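Local coordinates for protein MlnD (Bacillus methylotrophicus, PDB 5IL5) that forms the dehydratase domain of a trans-AT polyketide synthase of macrolactin biosynthesis, where it probably removes water from carrier-bound beta-hydroxyacyl intermediates, at residues A[64-75]-A[96-105]. Numbering follows the deposited sequence.
Sequences QDREMFPFLSQI and LSFREPMLQS
Met102 lays its side chain alongside Phe69 and meets Gln74 head-on from across the contact. Its sulfur stands 5.1 Å from the centroid of the Phe69 ring, 54° off the ring normal, an oblique Met-aromatic contact. The thioether runs nearly straight out to CE (chi3 171°), which lies 3.4 Å from Gln74 OE1, the oxygen that also takes part in a weak hydrogen bond with Ser136. The Gln74 amide stands almost perpendicular to the Phe98 ring, with NE2 at the ring edge 4.0 Å from CE2, and NE2 makes a weak, bent hydrogen bond to Phe71 O within the turn Phe71-Gln74. Leu72 CD2 lies 3.9 Å from Phe98 CZ, and Ile75 CG1 sits farther off at the ring edge while packing on Leu96 CD2 at 3.6 Å. Met68 points to the face of the pairing opposite Met102, and its side chain, like Phe71, packs on Pro101, whose CB lies 3.8 Å from Phe71 CE1. Two backbone hydrogen bonds join the weakly bonded strands: Phe69 N to Met102 O, and Gln104 N to Glu67 O at 3.2 Å, the latter nearly straight (169°) and flanking the non-hydrogen-bonded pair Met68-Leu103. The contact sits where the two predicted hotdogs adjoin: strand 92-98 runs between strand 134-140 of its own N-terminal hotdog and strand 239-245 of the C-terminal one, whose helix 215-229 touches Leu72, just before helix 74-86.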
ATOM      1  N   GLN A  64       4.510 -13.991 -31.783  1.00 67.80           N
ATOM      2  CA  GLN A  64       5.274 -14.203 -30.563  1.00 68.30           C
ATOM      3  C   GLN A  64       5.485 -15.689 -30.320  1.00 69.64           C
ATOM      4  O   GLN A  64       4.540 -16.478 -30.422  1.00 69.22           O
ATOM      5  CB  GLN A  64       4.539 -13.577 -29.371  1.00 66.47           C
ATOM      6  CG  GLN A  64       4.457 -12.055 -29.419  1.00 65.31           C
ATOM      7  CD  GLN A  64       5.819 -11.394 -29.301  1.00 66.37           C
ATOM      8  OE1 GLN A  64       6.720 -11.907 -28.620  1.00 67.51           O
ATOM      9  NE2 GLN A  64       5.982 -10.252 -29.970  1.00 66.08           N
ATOM     10  N   ASP A  65       6.727 -16.060 -29.989  1.00 56.45           N
ATOM     11  CA  ASP A  65       7.010 -17.415 -29.526  1.00 57.82           C
ATOM     12  C   ASP A  65       6.403 -17.664 -28.152  1.00 56.74           C
ATOM     13  O   ASP A  65       5.942 -18.773 -27.862  1.00 57.09           O
ATOM     14  CB  ASP A  65       8.519 -17.654 -29.493  1.00 60.01           C
ATOM     15  CG  ASP A  65       9.083 -18.021 -30.848  1.00 61.72           C
ATOM     16  OD1 ASP A  65       8.330 -18.566 -31.683  1.00 61.61           O
ATOM     17  OD2 ASP A  65      10.281 -17.767 -31.080  1.00 63.25           O
ATOM     18  N   ARG A  66       6.402 -16.650 -27.294  1.00 55.51           N
ATOM     19  CA  ARG A  66       6.027 -16.812 -25.898  1.00 54.73           C
ATOM     20  C   ARG A  66       4.534 -16.551 -25.698  1.00 52.66           C
ATOM     21  O   ARG A  66       3.907 -15.800 -26.449  1.00 51.55           O
ATOM     22  CB  ARG A  66       6.847 -15.848 -25.044  1.00 54.98           C
ATOM     23  CG  ARG A  66       8.350 -16.009 -25.238  1.00 58.48           C
ATOM     24  CD  ARG A  66       9.146 -15.325 -24.149  1.00 60.00           C
ATOM     25  NE  ARG A  66      10.581 -15.595 -24.251  1.00 62.67           N
ATOM     26  CZ  ARG A  66      11.232 -16.588 -23.652  1.00 65.21           C
ATOM     27  NH1 ARG A  66      10.598 -17.456 -22.878  1.00 65.74           N
ATOM     28  NH2 ARG A  66      12.542 -16.708 -23.833  1.00 67.24           N
ATOM     29  N   GLU A  67       3.975 -17.175 -24.662  1.00 52.27           N
ATOM     30  CA  GLU A  67       2.613 -16.895 -24.222  1.00 50.39           C
ATOM     31  C   GLU A  67       2.500 -15.456 -23.709  1.00 48.97           C
ATOM     32  O   GLU A  67       3.493 -14.815 -23.360  1.00 49.46           O
ATOM     33  CB  GLU A  67       2.204 -17.892 -23.134  1.00 50.55           C
ATOM     34  CG  GLU A  67       1.835 -19.274 -23.669  1.00 51.50           C
ATOM     35  CD  GLU A  67       1.682 -20.314 -22.578  1.00 52.08           C
ATOM     36  OE1 GLU A  67       1.387 -19.937 -21.420  1.00 51.20           O
ATOM     37  OE2 GLU A  67       1.862 -21.514 -22.881  1.00 53.51           O
ATOM     38  N   MET A  68       1.267 -14.946 -23.669  1.00 47.29           N
ATOM     39  CA  MET A  68       1.013 -13.577 -23.236  1.00 45.94           C
ATOM     40  C   MET A  68      -0.215 -13.507 -22.342  1.00 44.54           C
ATOM     41  O   MET A  68      -1.187 -14.240 -22.531  1.00 44.18           O
ATOM     42  CB  MET A  68       0.752 -12.619 -24.396  1.00 45.30           C
ATOM     43  CG  MET A  68       1.910 -12.373 -25.307  1.00 46.52           C
ATOM     44  SD  MET A  68       1.349 -11.396 -26.704  1.00 45.75           S
ATOM     45  CE  MET A  68       0.509 -12.646 -27.650  1.00 46.03           C
ATOM     46  N   PHE A  69      -0.170 -12.587 -21.389  1.00 43.81           N
ATOM     47  CA  PHE A  69      -1.366 -12.239 -20.649  1.00 42.41           C
ATOM     48  C   PHE A  69      -2.289 -11.432 -21.559  1.00 41.27           C
ATOM     49  O   PHE A  69      -1.825 -10.529 -22.261  1.00 41.26           O
ATOM     50  CB  PHE A  69      -1.021 -11.419 -19.407  1.00 42.07           C
ATOM     51  CG  PHE A  69      -2.183 -11.203 -18.487  1.00 40.89           C
ATOM     52  CD1 PHE A  69      -2.587 -12.197 -17.615  1.00 41.10           C
ATOM     53  CD2 PHE A  69      -2.878 -10.007 -18.496  1.00 39.68           C
ATOM     54  CE1 PHE A  69      -3.661 -12.003 -16.774  1.00 40.12           C
ATOM     55  CE2 PHE A  69      -3.953  -9.809 -17.652  1.00 38.73           C
ATOM     56  CZ  PHE A  69      -4.344 -10.809 -16.791  1.00 38.94           C
ATOM     57  N   PRO A  70      -3.591 -11.728 -21.574  1.00 40.39           N
ATOM     58  CA  PRO A  70      -4.484 -11.051 -22.524  1.00 39.48           C
ATOM     59  C   PRO A  70      -4.369  -9.537 -22.424  1.00 38.78           C
ATOM     60  O   PRO A  70      -4.261  -8.973 -21.333  1.00 38.43           O
ATOM     61  CB  PRO A  70      -5.879 -11.543 -22.120  1.00 38.67           C
ATOM     62  CG  PRO A  70      -5.711 -12.191 -20.781  1.00 38.96           C
ATOM     63  CD  PRO A  70      -4.320 -12.711 -20.758  1.00 40.29           C
ATOM     64  N   PHE A  71      -4.407  -8.881 -23.584  1.00 39.13           N
ATOM     65  CA  PHE A  71      -4.227  -7.435 -23.628  1.00 38.64           C
ATOM     66  C   PHE A  71      -5.270  -6.716 -22.787  1.00 37.49           C
ATOM     67  O   PHE A  71      -4.934  -5.961 -21.869  1.00 37.30           O
ATOM     68  CB  PHE A  71      -4.293  -6.941 -25.075  1.00 38.72           C
ATOM     69  CG  PHE A  71      -3.116  -7.338 -25.901  1.00 39.97           C
ATOM     70  CD1 PHE A  71      -1.895  -6.723 -25.701  1.00 40.62           C
ATOM     71  CD2 PHE A  71      -3.224  -8.303 -26.887  1.00 40.58           C
ATOM     72  CE1 PHE A  71      -0.799  -7.069 -26.455  1.00 41.88           C
ATOM     73  CE2 PHE A  71      -2.125  -8.658 -27.645  1.00 41.86           C
ATOM     74  CZ  PHE A  71      -0.909  -8.036 -27.428  1.00 42.53           C
ATOM     75  N   LEU A  72      -6.550  -6.933 -23.095  1.00 36.33           N
ATOM     76  CA  LEU A  72      -7.588  -6.035 -22.610  1.00 35.33           C
ATOM     77  C   LEU A  72      -7.893  -6.207 -21.127  1.00 35.01           C
ATOM     78  O   LEU A  72      -8.495  -5.311 -20.527  1.00 34.36           O
ATOM     79  CB  LEU A  72      -8.866  -6.243 -23.425  1.00 34.83           C
ATOM     80  CG  LEU A  72      -8.779  -5.917 -24.923  1.00 35.07           C
ATOM     81  CD1 LEU A  72     -10.150  -5.936 -25.582  1.00 34.52           C
ATOM     82  CD2 LEU A  72      -8.081  -4.586 -25.173  1.00 35.15           C
ATOM     83  N   SER A  73      -7.460  -7.302 -20.505  1.00 35.56           N
ATOM     84  CA  SER A  73      -7.675  -7.443 -19.071  1.00 35.37           C
ATOM     85  C   SER A  73      -6.925  -6.389 -18.275  1.00 35.39           C
ATOM     86  O   SER A  73      -7.189  -6.219 -17.080  1.00 35.16           O
ATOM     87  CB  SER A  73      -7.251  -8.832 -18.602  1.00 36.13           C
ATOM     88  OG  SER A  73      -8.256  -9.794 -18.870  1.00 35.97           O
ATOM     89  N   GLN A  74      -5.987  -5.691 -18.909  1.00 35.75           N
ATOM     90  CA  GLN A  74      -5.303  -4.581 -18.265  1.00 35.79           C
ATOM     91  C   GLN A  74      -6.266  -3.453 -17.923  1.00 34.92           C
ATOM     92  O   GLN A  74      -6.002  -2.670 -17.004  1.00 34.87           O
ATOM     93  CB  GLN A  74      -4.197  -4.095 -19.187  1.00 36.41           C
ATOM     94  CG  GLN A  74      -3.109  -5.123 -19.331  1.00 37.48           C
ATOM     95  CD  GLN A  74      -2.162  -4.821 -20.461  1.00 38.19           C
ATOM     96  OE1 GLN A  74      -1.346  -3.908 -20.381  1.00 38.49           O
ATOM     97  NE2 GLN A  74      -2.252  -5.610 -21.522  1.00 38.55           N
ATOM     98  N   ILE A  75      -7.377  -3.342 -18.654  1.00 34.32           N
ATOM     99  CA  ILE A  75      -8.388  -2.351 -18.299  1.00 33.61           C
ATOM    100  C   ILE A  75      -8.905  -2.614 -16.893  1.00 33.40           C
ATOM    101  O   ILE A  75      -9.103  -1.680 -16.105  1.00 33.18           O
ATOM    102  CB  ILE A  75      -9.535  -2.344 -19.328  1.00 33.14           C
ATOM    103  CG1 ILE A  75      -9.018  -2.034 -20.740  1.00 33.45           C
ATOM    104  CG2 ILE A  75     -10.580  -1.318 -18.917  1.00 32.57           C
ATOM    105  CD1 ILE A  75     -10.100  -2.114 -21.821  1.00 33.11           C
ATOM    106  N   LEU A  96      -6.988   4.890 -24.346  1.00 34.73           N
ATOM    107  CA  LEU A  96      -6.166   3.747 -23.983  1.00 34.98           C
ATOM    108  C   LEU A  96      -5.142   3.483 -25.079  1.00 35.76           C
ATOM    109  O   LEU A  96      -5.450   3.569 -26.271  1.00 35.91           O
ATOM    110  CB  LEU A  96      -7.030   2.508 -23.762  1.00 34.50           C
ATOM    111  CG  LEU A  96      -8.138   2.612 -22.714  1.00 33.80           C
ATOM    112  CD1 LEU A  96      -9.412   3.214 -23.304  1.00 33.40           C
ATOM    113  CD2 LEU A  96      -8.423   1.241 -22.132  1.00 33.60           C
ATOM    114  N   SER A  97      -3.911   3.185 -24.670  1.00 36.36           N
ATOM    115  CA  SER A  97      -2.815   2.944 -25.602  1.00 37.28           C
ATOM    116  C   SER A  97      -2.078   1.681 -25.181  1.00 37.74           C
ATOM    117  O   SER A  97      -1.579   1.602 -24.056  1.00 37.81           O
ATOM    118  CB  SER A  97      -1.860   4.138 -25.635  1.00 37.87           C
ATOM    119  OG  SER A  97      -0.818   3.914 -26.560  1.00 38.86           O
ATOM    120  N   PHE A  98      -2.009   0.699 -26.075  1.00 38.15           N
ATOM    121  CA  PHE A  98      -1.307  -0.553 -25.816  1.00 38.79           C
ATOM    122  C   PHE A  98      -0.022  -0.574 -26.632  1.00 40.02           C
ATOM    123  O   PHE A  98      -0.061  -0.492 -27.863  1.00 40.37           O
ATOM    124  CB  PHE A  98      -2.195  -1.752 -26.143  1.00 38.48           C
ATOM    125  CG  PHE A  98      -3.401  -1.864 -25.249  1.00 37.41           C
ATOM    126  CD1 PHE A  98      -4.536  -1.098 -25.478  1.00 36.58           C
ATOM    127  CD2 PHE A  98      -3.390  -2.718 -24.158  1.00 37.35           C
ATOM    128  CE1 PHE A  98      -5.637  -1.202 -24.647  1.00 35.73           C
ATOM    129  CE2 PHE A  98      -4.488  -2.821 -23.331  1.00 36.47           C
ATOM    130  CZ  PHE A  98      -5.609  -2.061 -23.575  1.00 35.67           C
ATOM    131  N   ARG A  99       1.112  -0.691 -25.942  1.00 40.75           N
ATOM    132  CA  ARG A  99       2.422  -0.561 -26.566  1.00 42.03           C
ATOM    133  C   ARG A  99       3.250  -1.836 -26.579  1.00 43.12           C
ATOM    134  O   ARG A  99       4.022  -2.040 -27.517  1.00 44.23           O
ATOM    135  CB  ARG A  99       3.219   0.541 -25.860  1.00 42.26           C
ATOM    136  CG  ARG A  99       2.745   1.926 -26.238  1.00 41.71           C
ATOM    137  CD  ARG A  99       3.330   2.996 -25.353  1.00 41.80           C
ATOM    138  NE  ARG A  99       4.782   2.917 -25.247  1.00 43.06           N
ATOM    139  CZ  ARG A  99       5.531   3.877 -24.719  1.00 43.46           C
ATOM    140  NH1 ARG A  99       4.969   4.989 -24.262  1.00 42.72           N
ATOM    141  NH2 ARG A  99       6.843   3.724 -24.649  1.00 44.70           N
ATOM    142  N   GLU A 100       3.129  -2.685 -25.567  1.00 44.91           N
ATOM    143  CA  GLU A 100       3.892  -3.923 -25.522  1.00 46.06           C
ATOM    144  C   GLU A 100       3.023  -5.033 -24.951  1.00 45.50           C
ATOM    145  O   GLU A 100       2.165  -4.776 -24.095  1.00 44.37           O
ATOM    146  CB  GLU A 100       5.167  -3.789 -24.670  1.00 47.03           C
ATOM    147  CG  GLU A 100       6.237  -2.878 -25.267  1.00 47.94           C
ATOM    148  CD  GLU A 100       6.828  -3.412 -26.568  1.00 49.20           C
ATOM    149  OE1 GLU A 100       6.711  -4.637 -26.821  1.00 49.68           O
ATOM    150  OE2 GLU A 100       7.411  -2.604 -27.330  1.00 49.78           O
ATOM    151  N   PRO A 101       3.207  -6.268 -25.413  1.00 44.41           N
ATOM    152  CA  PRO A 101       2.526  -7.403 -24.787  1.00 44.11           C
ATOM    153  C   PRO A 101       3.205  -7.835 -23.498  1.00 44.67           C
ATOM    154  O   PRO A 101       4.417  -7.690 -23.318  1.00 45.77           O
ATOM    155  CB  PRO A 101       2.626  -8.502 -25.848  1.00 45.07           C
ATOM    156  CG  PRO A 101       3.866  -8.173 -26.591  1.00 46.38           C
ATOM    157  CD  PRO A 101       3.942  -6.673 -26.623  1.00 45.70           C
ATOM    158  N   MET A 102       2.394  -8.379 -22.591  1.00 43.96           N
ATOM    159  CA  MET A 102       2.898  -8.914 -21.329  1.00 44.50           C
ATOM    160  C   MET A 102       3.404 -10.328 -21.582  1.00 45.88           C
ATOM    161  O   MET A 102       2.718 -11.326 -21.348  1.00 45.77           O
ATOM    162  CB  MET A 102       1.815  -8.892 -20.260  1.00 43.29           C
ATOM    163  CG  MET A 102       1.397  -7.494 -19.828  1.00 42.13           C
ATOM    164  SD  MET A 102       0.313  -7.501 -18.388  1.00 41.03           S
ATOM    165  CE  MET A 102       0.263  -5.749 -17.995  1.00 40.19           C
ATOM    166  N   LEU A 103       4.632 -10.411 -22.088  1.00 47.31           N
ATOM    167  CA  LEU A 103       5.265 -11.711 -22.244  1.00 48.89           C
ATOM    168  C   LEU A 103       5.382 -12.382 -20.884  1.00 49.24           C
ATOM    169  O   LEU A 103       5.774 -11.758 -19.893  1.00 49.08           O
ATOM    170  CB  LEU A 103       6.656 -11.565 -22.865  1.00 50.50           C
ATOM    171  CG  LEU A 103       6.759 -10.793 -24.175  1.00 50.42           C
ATOM    172  CD1 LEU A 103       8.215 -10.693 -24.599  1.00 52.20           C
ATOM    173  CD2 LEU A 103       5.914 -11.457 -25.241  1.00 50.20           C
ATOM    174  N   GLN A 104       5.032 -13.658 -20.839  1.00 59.74           N
ATOM    175  CA  GLN A 104       5.171 -14.453 -19.630  1.00 60.33           C
ATOM    176  C   GLN A 104       6.262 -15.486 -19.870  1.00 63.69           C
ATOM    177  O   GLN A 104       6.141 -16.344 -20.755  1.00 63.92           O
ATOM    178  CB  GLN A 104       3.853 -15.106 -19.213  1.00 60.30           C
ATOM    179  CG  GLN A 104       3.960 -15.846 -17.867  1.00 61.89           C
ATOM    180  CD  GLN A 104       3.987 -14.920 -16.639  1.00 61.77           C
ATOM    181  OE1 GLN A 104       4.971 -14.888 -15.877  1.00 62.62           O
ATOM    182  NE2 GLN A 104       2.885 -14.205 -16.418  1.00 60.69           N
ATOM    183  N   SER A 105       7.320 -15.396 -19.078  1.00 62.21           N
ATOM    184  CA  SER A 105       8.536 -16.160 -19.303  1.00 66.28           C
ATOM    185  C   SER A 105       8.944 -16.806 -17.986  1.00 68.83           C
ATOM    186  O   SER A 105       8.085 -17.131 -17.162  1.00 68.58           O
ATOM    187  CB  SER A 105       9.650 -15.251 -19.845  1.00 67.51           C
ATOM    188  OG  SER A 105      10.813 -15.997 -20.146  1.00 70.29           O
TER